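Local atomic coordinates of pesticidal crystal protein Cry4Aa (Bacillus thuringiensis, PDB entry 2C9K), a protein that promotes colloid-osmotic lysis of mosquito-larval midgut epithelial cells by binding to them, acting as a pore-forming insecticidal toxin. Residues Asn71-Leu74 and Asn75-Phe78; Thr561-Tyr565 and Lys566-Tyr570. One frame throughout, in Å; residues are numbered along the deposited sequence.

Contacts 1 and 2 lie in two different domains of a three-domain delta endotoxin. Contact 1 comes first along the chain, at the junction of helices 64-74 and 77-89 in the N-terminal helical domain, the part that forms the pore in this family. Contact 2 follows much later, in the C-terminal beta domain, where a loop runs into strand 569-572. Their centres are 32 Å apart, and their nearest atoms about 22 Å, so they do not touch. Contact 2 still faces the helical domain, because Tyr565 packs on helix 183-208. One contact is thus internal to the helical domain; the other lies where two domains meet.

Contact 1: Asn71-Leu74 and Asn75-Phe78; sequences NKIL and NRSF
Arg76 lies alongside Ile73, and both side chains point the same way. The arginine begins beside the carbonyl oxygen of Ile73. Its CB is 3.4 Å from Ile73 O, and CG and CD pass the same oxygen. CG also comes within 3.8 Å of Lys72 O. CG is turned anti to the carbonyl carbon (chi1 -68°), and the chain then runs extended to NE, which passes Ile73 O at 3.9 Å. This carries the guanidinium back along the preceding turn. Ile73 CG2 lies over one of its faces, 3.9 Å from Arg76 NH1. NH1 also forms a salt bridge with Glu120 of helix 103-123, which fixes the tip. Both backbone bonds are weak. Arg76 N gives a hydrogen bond to Ile73 O at 3.4 Å. Asn75 N gives another to Asn71 O, also at 3.4 Å, with an angle of 124°. The Asn71 and Asn75 side chains cross obliquely, with OD1 atoms 4.0 Å and amide planes 55° apart. Both asparagines reach Ser44 O through ND2, the second weakly. Ser77 OG bonds to His113. The result is a tight turn joining helix 64-74 to helix 77-89, packed on helix 103-123 in the helical bundle of the toxin's N-terminal domain.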
loop_
_atom_site.group_PDB
_atom_site.type_symbol
_atom_site.label_atom_id
_atom_site.label_comp_id
_atom_site.label_asym_id
_atom_site.label_seq_id
_atom_site.Cartn_x
_atom_site.Cartn_y
_atom_site.Cartn_z
ATOM N N ASN A 71 22.804 -11.124 -5.739
ATOM C CA ASN A 71 22.668 -11.655 -4.386
ATOM C C ASN A 71 23.975 -11.553 -3.595
ATOM O O ASN A 71 23.980 -11.373 -2.378
ATOM C CB ASN A 71 22.211 -13.111 -4.456
ATOM C CG ASN A 71 21.801 -13.643 -3.116
ATOM O OD1 ASN A 71 20.924 -13.080 -2.468
ATOM N ND2 ASN A 71 22.428 -14.733 -2.684
ATOM N N LYS A 72 25.080 -11.664 -4.320
ATOM C CA LYS A 72 26.421 -11.603 -3.762
ATOM C C LYS A 72 26.772 -10.171 -3.370
ATOM O O LYS A 72 27.431 -9.935 -2.361
ATOM C CB LYS A 72 27.397 -12.110 -4.825
ATOM C CG LYS A 72 28.838 -12.302 -4.401
ATOM C CD LYS A 72 29.666 -12.749 -5.612
ATOM C CE LYS A 72 29.045 -13.981 -6.302
ATOM N NZ LYS A 72 29.750 -14.404 -7.552
ATOM N N ILE A 73 26.319 -9.222 -4.182
ATOM C CA ILE A 73 26.587 -7.802 -3.973
ATOM C C ILE A 73 25.799 -7.161 -2.835
ATOM O O ILE A 73 26.358 -6.422 -2.030
ATOM C CB ILE A 73 26.296 -6.990 -5.260
ATOM C CG1 ILE A 73 27.195 -7.476 -6.402
ATOM C CG2 ILE A 73 26.514 -5.504 -5.003
ATOM C CD1 ILE A 73 26.991 -6.722 -7.711
ATOM N N LEU A 74 24.497 -7.424 -2.784
ATOM C CA LEU A 74 23.644 -6.851 -1.752
ATOM C C LEU A 74 23.782 -7.547 -0.405
ATOM O O LEU A 74 23.292 -7.053 0.608
ATOM C CB LEU A 74 22.185 -6.872 -2.217
ATOM C CG LEU A 74 21.613 -5.608 -2.874
ATOM C CD1 LEU A 74 22.711 -4.679 -3.349
ATOM C CD2 LEU A 74 20.729 -6.013 -4.027
ATOM N N ASN A 75 24.449 -8.696 -0.394
ATOM C CA ASN A 75 24.659 -9.438 0.845
ATOM C C ASN A 75 25.882 -8.899 1.586
ATOM O O ASN A 75 26.345 -9.492 2.561
ATOM C CB ASN A 75 24.819 -10.932 0.554
ATOM C CG ASN A 75 23.528 -11.711 0.785
ATOM O OD1 ASN A 75 22.434 -11.147 0.734
ATOM N ND2 ASN A 75 23.651 -13.017 1.031
ATOM N N ARG A 76 26.396 -7.765 1.118
ATOM C CA ARG A 76 27.542 -7.125 1.745
ATOM C C ARG A 76 27.018 -6.189 2.813
ATOM O O ARG A 76 27.679 -5.949 3.822
ATOM C CB ARG A 76 28.333 -6.304 0.734
ATOM C CG ARG A 76 29.042 -7.108 -0.331
ATOM C CD ARG A 76 29.613 -6.163 -1.360
ATOM N NE ARG A 76 30.235 -6.852 -2.479
ATOM C CZ ARG A 76 30.512 -6.264 -3.636
ATOM N NH1 ARG A 76 30.213 -4.979 -3.809
ATOM N NH2 ARG A 76 31.087 -6.950 -4.616
ATOM N N SER A 77 25.826 -5.653 2.579
ATOM C CA SER A 77 25.213 -4.733 3.521
ATOM C C SER A 77 25.107 -5.372 4.898
ATOM O O SER A 77 25.073 -4.674 5.908
ATOM C CB SER A 77 23.816 -4.321 3.037
ATOM O OG SER A 77 23.873 -3.562 1.840
ATOM N N PHE A 78 25.067 -6.698 4.949
ATOM C CA PHE A 78 24.949 -7.364 6.238
ATOM C C PHE A 78 26.043 -6.941 7.210
ATOM O O PHE A 78 25.761 -6.475 8.313
ATOM C CB PHE A 78 24.983 -8.882 6.086
ATOM C CG PHE A 78 24.950 -9.607 7.399
ATOM C CD1 PHE A 78 23.849 -9.487 8.244
ATOM C CD2 PHE A 78 26.040 -10.361 7.823
ATOM C CE1 PHE A 78 23.833 -10.105 9.497
ATOM C CE2 PHE A 78 26.035 -10.986 9.076
ATOM C CZ PHE A 78 24.931 -10.855 9.912
#

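Contact 2: Thr561-Tyr565 and Lys566-Tyr570; sequences TNLKY and KDFQY
Asp567 folds back on Lys564 and grips it at both ends of the residue. Its carboxylate oxygen OD1 accepts a hydrogen bond from Lys564 N at 2.6 Å, with a nearly straight angle of 164°. The donor approaches from above the carboxylate plane, 59° out of it. In return, Asp567 N donates to Lys564 O at 3.0 Å. A chi1 of -66° sets Asp567 CG anti to the carbonyl carbon, which brings OD1 to Lys564 N. The two side chains lie side by side. Leu563 CD2 and CB lie against the same oxygen, both from the leucine side, each 3.6 Å from Asp567 OD1.

The next turn is closed by Phe568 N, which bonds to Tyr565 O at 3.3 Å. The Leu563 and Phe568 side chains cross at about a right angle. Leu563 CD1 meets the ring obliquely, 3.6 Å from Phe568 CZ. The carbonyl oxygens of Lys564 and Tyr565 lie at the ring edge, near its plane.

Further out, Leu563 and Phe568 both rest on Ala526 of strand 517-527, and Phe555 touches Leu563 and Asp567. Leu563 O accepts a bond from His494, and Thr554 OG1 bonds to Asp567 O. Tyr565 N bonds to Asn195 OD1 of helix 183-208, and the Tyr565 side chain packs on the same helix.

Of the two neighbouring lysines neither reaches the buried carboxylate: Lys566 NZ is 5.2 Å from Asp567 OD2 and Lys564 NZ 6.8 Å from Asp567 OD1. The bond from the backbone N-H probably stabilises its negative charge. The two bonds to Lys564 join a short 3-10 turn to the residue before it. The Phe568 bond closes the far end of the turn, where the chain enters strand 569-572.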
loop_
_atom_site.group_PDB
_atom_site.type_symbol
_atom_site.label_atom_id
_atom_site.label_comp_id
_atom_site.label_asym_id
_atom_site.label_seq_id
_atom_site.Cartn_x
_atom_site.Cartn_y
_atom_site.Cartn_z
ATOM N N THR A 561 -0.943 11.531 -13.412
ATOM C CA THR A 561 -0.615 10.129 -13.177
ATOM C C THR A 561 0.853 9.898 -12.907
ATOM O O THR A 561 1.201 9.031 -12.107
ATOM C CB THR A 561 -1.004 9.232 -14.356
ATOM O OG1 THR A 561 -1.145 10.029 -15.542
ATOM C CG2 THR A 561 -2.287 8.483 -14.046
ATOM N N ASN A 562 1.718 10.657 -13.570
ATOM C CA ASN A 562 3.138 10.474 -13.352
ATOM C C ASN A 562 3.830 11.646 -12.669
ATOM O O ASN A 562 4.939 12.029 -13.042
ATOM C CB ASN A 562 3.848 10.103 -14.666
ATOM C CG ASN A 562 3.232 10.775 -15.886
ATOM O OD1 ASN A 562 3.104 12.008 -15.946
ATOM N ND2 ASN A 562 2.854 9.961 -16.876
ATOM N N LEU A 563 3.176 12.203 -11.655
ATOM C CA LEU A 563 3.757 13.301 -10.891
ATOM C C LEU A 563 4.990 12.776 -10.159
ATOM O O LEU A 563 5.026 11.621 -9.719
ATOM C CB LEU A 563 2.762 13.850 -9.865
ATOM C CG LEU A 563 1.546 14.631 -10.368
ATOM C CD1 LEU A 563 0.789 15.214 -9.179
ATOM C CD2 LEU A 563 1.997 15.745 -11.299
ATOM N N LYS A 564 6.007 13.619 -10.034
ATOM C CA LYS A 564 7.221 13.209 -9.359
ATOM C C LYS A 564 7.148 13.575 -7.895
ATOM O O LYS A 564 6.237 14.272 -7.461
ATOM C CB LYS A 564 8.441 13.864 -10.003
ATOM C CG LYS A 564 8.550 13.609 -11.491
ATOM C CD LYS A 564 8.465 12.135 -11.799
ATOM C CE LYS A 564 8.318 11.899 -13.289
ATOM N NZ LYS A 564 7.986 10.476 -13.585
ATOM N N TYR A 565 8.118 13.087 -7.135
ATOM C CA TYR A 565 8.183 13.343 -5.708
ATOM C C TYR A 565 8.246 14.837 -5.427
ATOM O O TYR A 565 7.571 15.334 -4.533
ATOM C CB TYR A 565 9.412 12.653 -5.119
ATOM C CG TYR A 565 9.657 12.981 -3.672
ATOM C CD1 TYR A 565 8.981 12.311 -2.654
ATOM C CD2 TYR A 565 10.552 13.984 -3.320
ATOM C CE1 TYR A 565 9.198 12.635 -1.321
ATOM C CE2 TYR A 565 10.771 14.315 -1.995
ATOM C CZ TYR A 565 10.096 13.643 -1.007
ATOM O OH TYR A 565 10.321 14.007 0.292
ATOM N N LYS A 566 9.062 15.553 -6.188
ATOM C CA LYS A 566 9.208 16.990 -6.002
ATOM C C LYS A 566 7.923 17.754 -6.315
ATOM O O LYS A 566 7.768 18.907 -5.919
ATOM C CB LYS A 566 10.363 17.494 -6.876
ATOM C CG LYS A 566 10.540 18.999 -6.910
ATOM C CD LYS A 566 9.708 19.626 -8.018
ATOM C CE LYS A 566 10.212 19.196 -9.387
ATOM N NZ LYS A 566 11.635 19.605 -9.587
ATOM N N ASP A 567 6.997 17.095 -7.010
ATOM C CA ASP A 567 5.728 17.708 -7.397
ATOM C C ASP A 567 4.765 17.924 -6.245
ATOM O O ASP A 567 3.851 18.736 -6.353
ATOM C CB ASP A 567 5.048 16.877 -8.489
ATOM C CG ASP A 567 5.826 16.883 -9.798
ATOM O OD1 ASP A 567 5.501 16.074 -10.693
ATOM O OD2 ASP A 567 6.760 17.706 -9.931
ATOM N N PHE A 568 4.953 17.197 -5.149
ATOM C CA PHE A 568 4.092 17.372 -3.986
ATOM C C PHE A 568 4.813 18.233 -2.963
ATOM O O PHE A 568 5.993 18.024 -2.689
ATOM C CB PHE A 568 3.719 16.025 -3.366
ATOM C CG PHE A 568 2.786 15.207 -4.221
ATOM C CD1 PHE A 568 3.276 14.417 -5.255
ATOM C CD2 PHE A 568 1.410 15.265 -4.017
ATOM C CE1 PHE A 568 2.418 13.701 -6.073
ATOM C CE2 PHE A 568 0.539 14.555 -4.831
ATOM C CZ PHE A 568 1.046 13.770 -5.863
ATOM N N GLN A 569 4.104 19.215 -2.414
ATOM C CA GLN A 569 4.683 20.111 -1.420
ATOM C C GLN A 569 3.815 20.241 -0.174
ATOM O O GLN A 569 2.728 19.658 -0.100
ATOM C CB GLN A 569 4.945 21.478 -2.048
ATOM C CG GLN A 569 6.074 21.441 -3.069
ATOM C CD GLN A 569 7.396 20.991 -2.455
ATOM O OE1 GLN A 569 8.331 20.618 -3.169
ATOM N NE2 GLN A 569 7.480 21.035 -1.120
ATOM N N TYR A 570 4.292 21.003 0.805
ATOM C CA TYR A 570 3.562 21.158 2.054
ATOM C C TYR A 570 3.175 22.573 2.440
ATOM O O TYR A 570 4.020 23.464 2.501
ATOM C CB TYR A 570 4.375 20.581 3.213
ATOM C CG TYR A 570 4.661 19.097 3.149
ATOM C CD1 TYR A 570 5.475 18.560 2.149
ATOM C CD2 TYR A 570 4.165 18.233 4.132
ATOM C CE1 TYR A 570 5.792 17.202 2.131
ATOM C CE2 TYR A 570 4.477 16.875 4.126
ATOM C CZ TYR A 570 5.293 16.369 3.123
ATOM O OH TYR A 570 5.609 15.039 3.121
#